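Local coordinates for methionine-binding protein (Coxiella burnetii, PDB 3TQW), which binds methionine and, as the periplasmic substrate-binding protein of an ABC transporter, probably delivers it for uptake, at residues T15-V20 against P223-A228; G79-Y84 against N199-R204. One frame throughout, in Å; residues are numbered along the deposited sequence.

Contact 1: residues T15-V20 against P223-A228; sequences TQLMEV and PAVLSA
V20 fits against A224, V225 and A228, and its three side-chain carbons divide the work. CB, whose bond points at the opposite helix, already comes 4.1 Å from A228 CB. CG2 drops onto the same methyl, with V20 CG2 3.8 Å from A228 CB. The other branch, swung anti to the backbone N (chi1 176°), reaches the turn before: V20 CG1 stands 3.8 Å from the backbone oxygen A224 O and 4.1 Å from V225 CG2. Both V20 methyls thus sit on A228 CB, V20 CG1 at 4.0 Å, and L17 carries the seam on. L17 and V225 cross at about a right angle; the tip does the touching, L17 CD1 to V225 CG1 at 3.6 Å, and the same methyl also rests 3.6 Å from V225 O. The interface is thus apolar on both sides, small where V20 meets alanines and branched where L17 meets V225. A21 and V24 extend it along the first helix. The two helical segments run roughly antiparallel (154°), their axes 9.2 Å apart at closest approach. The pairing joins helix 13-29, the connection of a beta-alpha-beta crossover between the parallel strands 5-10 and 33-38, to the C-terminal helix 223-233, in the layered alpha/beta lobe of a type II periplasmic binding protein.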
ATOM      1  N   THR A  15       9.117   5.380   4.775  1.00 11.17           N
ATOM      2  CA  THR A  15      10.290   5.367   5.631  1.00 11.41           C
ATOM      3  C   THR A  15      10.523   6.760   6.207  1.00 11.56           C
ATOM      4  O   THR A  15      10.920   6.893   7.364  1.00 14.28           O
ATOM      5  CB  THR A  15      11.534   4.856   4.874  1.00 13.68           C
ATOM      6  OG1 THR A  15      11.361   3.460   4.588  1.00 13.18           O
ATOM      7  CG2 THR A  15      12.798   5.032   5.717  1.00 14.02           C
ATOM      8  N   GLN A  16      10.264   7.799   5.411  1.00 12.11           N
ATOM      9  CA  GLN A  16      10.354   9.169   5.921  1.00 10.82           C
ATOM     10  C   GLN A  16       9.346   9.376   7.041  1.00 11.00           C
ATOM     11  O   GLN A  16       9.656   9.982   8.063  1.00 15.38           O
ATOM     12  CB  GLN A  16      10.111  10.196   4.812  1.00 11.43           C
ATOM     13  CG  GLN A  16      11.177  10.193   3.737  1.00 14.08           C
ATOM     14  CD  GLN A  16      10.935  11.238   2.662  1.00 19.12           C
ATOM     15  OE1 GLN A  16      11.106  10.964   1.478  1.00 20.85           O
ATOM     16  NE2 GLN A  16      10.549  12.442   3.072  1.00 14.81           N
ATOM     17  N   LEU A  17       8.136   8.867   6.838  1.00 11.15           N
ATOM     18  CA  LEU A  17       7.107   8.953   7.858  1.00 11.72           C
ATOM     19  C   LEU A  17       7.599   8.267   9.131  1.00 12.16           C
ATOM     20  O   LEU A  17       7.460   8.799  10.237  1.00 13.42           O
ATOM     21  CB  LEU A  17       5.803   8.314   7.366  1.00 12.84           C
ATOM     22  CG  LEU A  17       4.632   8.444   8.341  1.00 15.41           C
ATOM     23  CD1 LEU A  17       4.180   9.899   8.410  1.00 16.17           C
ATOM     24  CD2 LEU A  17       3.477   7.544   7.934  1.00 20.63           C
HETATM   25  N   MSE A  18       8.186   7.085   8.977  0.62 10.32           N
HETATM   26  CA  MSE A  18       8.675   6.341  10.132  0.62 11.49           C
HETATM   27  C   MSE A  18       9.829   7.068  10.827  0.62 12.55           C
HETATM   28  O   MSE A  18      10.009   6.942  12.036  0.62 12.48           O
HETATM   29  CB  MSE A  18       9.090   4.923   9.744  0.62 12.17           C
HETATM   30  CG  MSE A  18       9.594   4.085  10.925  0.62 13.04           C
HETATM   31 SE   MSE A  18       8.244   3.750  12.313  0.62 22.10          SE
HETATM   32  CE  MSE A  18       7.114   2.504  11.328  0.62 15.32           C
ATOM     33  N   GLU A  19      10.606   7.836  10.069  1.00 11.93           N
ATOM     34  CA  GLU A  19      11.698   8.603  10.669  1.00 14.00           C
ATOM     35  C   GLU A  19      11.142   9.622  11.663  1.00 13.77           C
ATOM     36  O   GLU A  19      11.728   9.862  12.714  1.00 13.18           O
ATOM     37  CB  GLU A  19      12.540   9.323   9.614  1.00 15.03           C
ATOM     38  CG  GLU A  19      13.474   8.425   8.818  1.00 18.80           C
ATOM     39  CD  GLU A  19      14.746   8.047   9.565  1.00 21.68           C
ATOM     40  OE1 GLU A  19      14.949   8.509  10.713  1.00 17.48           O
ATOM     41  OE2 GLU A  19      15.545   7.280   8.991  1.00 22.26           O
ATOM     42  N   VAL A  20      10.015  10.235  11.321  1.00 12.78           N
ATOM     43  CA  VAL A  20       9.396  11.189  12.221  1.00 13.03           C
ATOM     44  C   VAL A  20       8.825  10.448  13.429  1.00 15.17           C
ATOM     45  O   VAL A  20       8.944  10.899  14.568  1.00 14.67           O
ATOM     46  CB  VAL A  20       8.299  12.012  11.517  1.00 14.60           C
ATOM     47  CG1 VAL A  20       7.598  12.929  12.522  1.00 15.84           C
ATOM     48  CG2 VAL A  20       8.906  12.831  10.383  1.00 15.35           C
ATOM     49  N   PRO A 223       0.479  13.903  16.884  1.00 23.57           N
ATOM     50  CA  PRO A 223       0.325  15.124  16.088  1.00 23.87           C
ATOM     51  C   PRO A 223       1.489  15.323  15.117  1.00 20.30           C
ATOM     52  O   PRO A 223       1.259  15.646  13.954  1.00 20.31           O
ATOM     53  CB  PRO A 223       0.320  16.229  17.149  1.00 25.35           C
ATOM     54  CG  PRO A 223      -0.254  15.567  18.354  1.00 26.34           C
ATOM     55  CD  PRO A 223       0.258  14.148  18.321  1.00 25.61           C
ATOM     56  N   ALA A 224       2.720  15.123  15.578  1.00 20.13           N
ATOM     57  CA  ALA A 224       3.886  15.335  14.718  1.00 18.49           C
ATOM     58  C   ALA A 224       3.906  14.397  13.503  1.00 18.53           C
ATOM     59  O   ALA A 224       4.271  14.806  12.394  1.00 18.37           O
ATOM     60  CB  ALA A 224       5.177  15.210  15.517  1.00 19.57           C
ATOM     61  N   VAL A 225       3.531  13.140  13.706  1.00 17.16           N
ATOM     62  CA  VAL A 225       3.489  12.196  12.593  1.00 17.13           C
ATOM     63  C   VAL A 225       2.348  12.532  11.633  1.00 18.10           C
ATOM     64  O   VAL A 225       2.505  12.432  10.415  1.00 17.48           O
ATOM     65  CB  VAL A 225       3.401  10.727  13.062  1.00 15.68           C
ATOM     66  CG1 VAL A 225       3.130   9.806  11.882  1.00 17.46           C
ATOM     67  CG2 VAL A 225       4.697  10.316  13.737  1.00 15.08           C
ATOM     68  N   LEU A 226       1.206  12.944  12.176  1.00 17.09           N
ATOM     69  CA  LEU A 226       0.095  13.366  11.324  1.00 21.27           C
ATOM     70  C   LEU A 226       0.488  14.585  10.499  1.00 22.61           C
ATOM     71  O   LEU A 226       0.184  14.669   9.311  1.00 21.60           O
ATOM     72  CB  LEU A 226      -1.143  13.685  12.156  1.00 23.70           C
ATOM     73  CG  LEU A 226      -1.705  12.519  12.962  1.00 29.65           C
ATOM     74  CD1 LEU A 226      -2.849  12.981  13.862  1.00 31.93           C
ATOM     75  CD2 LEU A 226      -2.153  11.419  12.026  1.00 28.60           C
ATOM     76  N   SER A 227       1.166  15.531  11.138  1.00 20.75           N
ATOM     77  CA  SER A 227       1.634  16.727  10.447  1.00 23.53           C
ATOM     78  C   SER A 227       2.623  16.362   9.337  1.00 20.22           C
ATOM     79  O   SER A 227       2.556  16.909   8.233  1.00 21.74           O
ATOM     80  CB  SER A 227       2.259  17.706  11.444  1.00 23.53           C
ATOM     81  OG  SER A 227       2.749  18.858  10.792  1.00 26.88           O
ATOM     82  N   ALA A 228       3.526  15.427   9.621  1.00 15.22           N
ATOM     83  CA  ALA A 228       4.487  14.972   8.616  1.00 12.94           C
ATOM     84  C   ALA A 228       3.809  14.227   7.468  1.00 17.24           C
ATOM     85  O   ALA A 228       4.207  14.362   6.310  1.00 22.33           O
ATOM     86  CB  ALA A 228       5.558  14.098   9.246  1.00 13.02           C
TER

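Contact 2: residues G79-Y84 against N199-R204; sequences GKTFVY and NVVAVR. With MET (methionine), chain C.
Y84 turns the edge of its ring to the side-chain amide of N199: CE2 of Y84 is 3.8 Å from N199 CG, which lies in the ring plane, and ring and amide planes stand 76° apart. The same edge faces the bound methionine, with Y84 CD2 3.7 Å from the ligand's O. Y84 and N199 are therefore neighbouring walls of the ligand pocket, the N199 amide lying beside both the amino and the carboxylate ends of the amino acid, which R116 also grips. Behind the amide, the backbone of N199 is pinned at both ends: its N donates to F82 O at 2.7 Å, and its O accepts from T81 N at 2.8 Å, the donor standing well above the carbonyl plane. T81 and F82 together thus face the single residue N199, a beta bulge near the end of the antiparallel pair formed by strands 75-83 and 198-204 of the six-stranded sheet. Beyond it, K80 and V200 form a non-hydrogen-bonded pair, and V201 N bonds to G79 O at 2.9 Å. T81 packs its side chain against the N199 strand. With chi1 at 55°, its hydroxyl lies between backbone N and carbonyl carbon, bringing OG1 3.4 Å from N199 CB, while T81 CG2 crosses to V201 CG2 at 3.9 Å. L220 of helix 211-220 touches both T81 and V201, and M57 of strand 55-60 also reaches T81.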
ATOM      1  N   GLY A  79      -2.524  -2.510  15.159  1.00 17.58           N
ATOM      2  CA  GLY A  79      -3.116  -1.202  14.947  1.00 22.59           C
ATOM      3  C   GLY A  79      -2.936  -0.645  13.549  1.00 23.82           C
ATOM      4  O   GLY A  79      -2.012  -1.026  12.825  1.00 19.86           O
ATOM      5  N   LYS A  80      -3.828   0.267  13.176  1.00 23.63           N
ATOM      6  CA  LYS A  80      -3.808   0.887  11.857  1.00 22.03           C
ATOM      7  C   LYS A  80      -3.013   2.188  11.880  1.00 21.35           C
ATOM      8  O   LYS A  80      -2.916   2.855  12.913  1.00 18.06           O
ATOM      9  CB  LYS A  80      -5.238   1.159  11.379  1.00 19.19           C
ATOM     10  CG  LYS A  80      -6.108  -0.079  11.267  1.00 23.65           C
ATOM     11  CD  LYS A  80      -7.530   0.291  10.849  1.00 30.52           C
ATOM     12  CE  LYS A  80      -8.444  -0.926  10.815  1.00 40.79           C
ATOM     13  NZ  LYS A  80      -8.666  -1.504  12.172  1.00 48.73           N
ATOM     14  N   THR A  81      -2.446   2.547  10.734  1.00 16.68           N
ATOM     15  CA  THR A  81      -1.676   3.778  10.621  1.00 17.16           C
ATOM     16  C   THR A  81      -2.397   4.771   9.721  1.00 16.62           C
ATOM     17  O   THR A  81      -3.036   5.711  10.197  1.00 17.92           O
ATOM     18  CB  THR A  81      -0.271   3.500  10.056  1.00 17.70           C
ATOM     19  OG1 THR A  81      -0.390   2.801   8.804  1.00 17.94           O
ATOM     20  CG2 THR A  81       0.515   2.645  11.023  1.00 15.65           C
ATOM     21  N   PHE A  82      -2.291   4.558   8.414  1.00 16.49           N
ATOM     22  CA  PHE A  82      -2.989   5.393   7.452  1.00 18.60           C
ATOM     23  C   PHE A  82      -3.524   4.528   6.331  1.00 18.16           C
ATOM     24  O   PHE A  82      -2.993   3.450   6.063  1.00 17.68           O
ATOM     25  CB  PHE A  82      -2.041   6.440   6.847  1.00 17.90           C
ATOM     26  CG  PHE A  82      -1.440   7.380   7.854  1.00 20.33           C
ATOM     27  CD1 PHE A  82      -1.995   8.631   8.069  1.00 21.69           C
ATOM     28  CD2 PHE A  82      -0.314   7.021   8.573  1.00 16.26           C
ATOM     29  CE1 PHE A  82      -1.447   9.495   8.993  1.00 21.99           C
ATOM     30  CE2 PHE A  82       0.240   7.883   9.503  1.00 15.97           C
ATOM     31  CZ  PHE A  82      -0.323   9.122   9.711  1.00 17.76           C
ATOM     32  N   VAL A  83      -4.586   4.986   5.683  0.59 17.62           N
ATOM     33  CA  VAL A  83      -4.993   4.402   4.417  0.59 17.11           C
ATOM     34  C   VAL A  83      -4.482   5.310   3.304  0.59 17.75           C
ATOM     35  O   VAL A  83      -4.506   6.536   3.431  0.59 16.99           O
ATOM     36  CB  VAL A  83      -6.521   4.224   4.315  0.59 18.76           C
ATOM     37  CG1 VAL A  83      -7.233   5.552   4.520  0.59 16.30           C
ATOM     38  CG2 VAL A  83      -6.898   3.605   2.972  0.59 20.33           C
ATOM     39  N   TYR A  84      -3.997   4.704   2.225  1.00 16.03           N
ATOM     40  CA  TYR A  84      -3.413   5.448   1.116  1.00 15.16           C
ATOM     41  C   TYR A  84      -4.201   5.144  -0.154  1.00 15.75           C
ATOM     42  O   TYR A  84      -3.832   4.246  -0.911  1.00 17.73           O
ATOM     43  CB  TYR A  84      -1.945   5.055   0.909  1.00 14.72           C
ATOM     44  CG  TYR A  84      -1.046   5.259   2.112  1.00 16.75           C
ATOM     45  CD1 TYR A  84      -0.506   6.511   2.398  1.00 16.13           C
ATOM     46  CD2 TYR A  84      -0.713   4.193   2.944  1.00 16.88           C
ATOM     47  CE1 TYR A  84       0.331   6.702   3.493  1.00 16.34           C
ATOM     48  CE2 TYR A  84       0.123   4.376   4.045  1.00 16.86           C
ATOM     49  CZ  TYR A  84       0.640   5.634   4.312  1.00 17.81           C
ATOM     50  OH  TYR A  84       1.469   5.823   5.398  1.00 15.78           O
ATOM     51  N   ASN A 199      -3.181   0.714   6.247  1.00 14.61           N
ATOM     52  CA  ASN A 199      -1.950   0.014   6.586  1.00 12.64           C
ATOM     53  C   ASN A 199      -1.868  -0.236   8.085  1.00 17.82           C
ATOM     54  O   ASN A 199      -2.558   0.417   8.877  1.00 20.27           O
ATOM     55  CB  ASN A 199      -0.727   0.768   6.071  1.00 15.37           C
ATOM     56  CG  ASN A 199      -0.575   0.659   4.557  1.00 16.51           C
ATOM     57  OD1 ASN A 199      -1.557   0.479   3.830  1.00 17.36           O
ATOM     58  ND2 ASN A 199       0.653   0.761   4.079  1.00 10.38           N
ATOM     59  N   VAL A 200      -1.043  -1.198   8.473  1.00 14.88           N
ATOM     60  CA  VAL A 200      -1.008  -1.627   9.860  1.00 14.77           C
ATOM     61  C   VAL A 200       0.410  -1.804  10.361  1.00 15.56           C
ATOM     62  O   VAL A 200       1.361  -1.905   9.575  1.00 14.02           O
ATOM     63  CB  VAL A 200      -1.768  -2.964  10.053  1.00 13.99           C
ATOM     64  CG1 VAL A 200      -3.213  -2.827   9.580  1.00 16.02           C
ATOM     65  CG2 VAL A 200      -1.064  -4.097   9.311  1.00 12.68           C
ATOM     66  N   VAL A 201       0.545  -1.831  11.678  1.00 16.92           N
ATOM     67  CA  VAL A 201       1.771  -2.277  12.295  1.00 15.26           C
ATOM     68  C   VAL A 201       1.593  -3.745  12.640  1.00 16.34           C
ATOM     69  O   VAL A 201       0.667  -4.112  13.360  1.00 13.87           O
ATOM     70  CB  VAL A 201       2.093  -1.473  13.563  1.00 15.41           C
ATOM     71  CG1 VAL A 201       3.289  -2.076  14.275  1.00 14.08           C
ATOM     72  CG2 VAL A 201       2.365  -0.004  13.204  1.00 13.39           C
ATOM     73  N   ALA A 202       2.468  -4.583  12.098  1.00 17.13           N
ATOM     74  CA  ALA A 202       2.393  -6.014  12.335  1.00 17.75           C
ATOM     75  C   ALA A 202       3.540  -6.458  13.235  1.00 15.39           C
ATOM     76  O   ALA A 202       4.659  -5.940  13.138  1.00 13.50           O
ATOM     77  CB  ALA A 202       2.420  -6.776  11.004  1.00 11.78           C
ATOM     78  N   VAL A 203       3.250  -7.404  14.121  1.00 13.61           N
ATOM     79  CA  VAL A 203       4.257  -7.962  15.016  1.00 12.85           C
ATOM     80  C   VAL A 203       4.068  -9.475  15.100  1.00 16.61           C
ATOM     81  O   VAL A 203       3.051 -10.006  14.649  1.00 13.97           O
ATOM     82  CB  VAL A 203       4.136  -7.376  16.441  1.00 14.50           C
ATOM     83  CG1 VAL A 203       4.241  -5.851  16.406  1.00 12.35           C
ATOM     84  CG2 VAL A 203       2.821  -7.809  17.080  1.00 16.43           C
ATOM     85  N   ARG A 204       5.043 -10.170  15.673  1.00 16.34           N
ATOM     86  CA  ARG A 204       4.887 -11.600  15.904  1.00 18.32           C
ATOM     87  C   ARG A 204       3.759 -11.850  16.900  1.00 18.85           C
ATOM     88  O   ARG A 204       3.576 -11.097  17.859  1.00 18.09           O
ATOM     89  CB  ARG A 204       6.197 -12.227  16.391  1.00 17.25           C
ATOM     90  CG  ARG A 204       7.292 -12.271  15.332  1.00 15.56           C
ATOM     91  CD  ARG A 204       8.561 -12.931  15.869  1.00 18.27           C
ATOM     92  NE  ARG A 204       9.193 -12.138  16.919  1.00 19.95           N
ATOM     93  CZ  ARG A 204      10.011 -11.112  16.693  1.00 20.07           C
ATOM     94  NH1 ARG A 204      10.299 -10.752  15.453  1.00 14.74           N
ATOM     95  NH2 ARG A 204      10.543 -10.446  17.712  1.00 24.46           N
TER
HETATM   96  N   MET C 238       1.487   1.028   1.294  1.00 12.50           N
HETATM   97  CA  MET C 238       0.836   0.130   0.331  1.00 13.36           C
HETATM   98  C   MET C 238      -0.584   0.622   0.061  1.00 15.66           C
HETATM   99  O   MET C 238      -1.254   1.091   0.979  1.00 14.93           O
HETATM  100  CB  MET C 238       0.812  -1.302   0.886  1.00 16.00           C
HETATM  101  CG  MET C 238       0.206  -2.363  -0.038  1.00 10.90           C
HETATM  102  SD  MET C 238       0.228  -4.011   0.715  1.00  6.26           S
HETATM  103  CE  MET C 238       1.997  -4.290   0.777  1.00 13.85           C
HETATM  104  OXT MET C 238      -1.093   0.571  -1.061  1.00 15.45           O

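From the N terminus, the chain lays down strand 5-10 and enters helix 13-29, which holds the first half of contact 1. Strand 75-83 then supplies the first half of contact 2 and leads at Y84 toward the second lobe, whose sheet begins with strand 87-89. The chain returns from strand 189-190 into strand 198-204, closing contact 2 around that lobe. Helix 223-233 closes contact 1 last, so contact 2 is nested inside its loop. The two centres lie about 14 Å apart, bridged by F82: its CE2 is 3.6 Å from L17 CD2 and its CE1 3.7 Å from L226 CD2, seating the helix pair on the sheet beside the pocket.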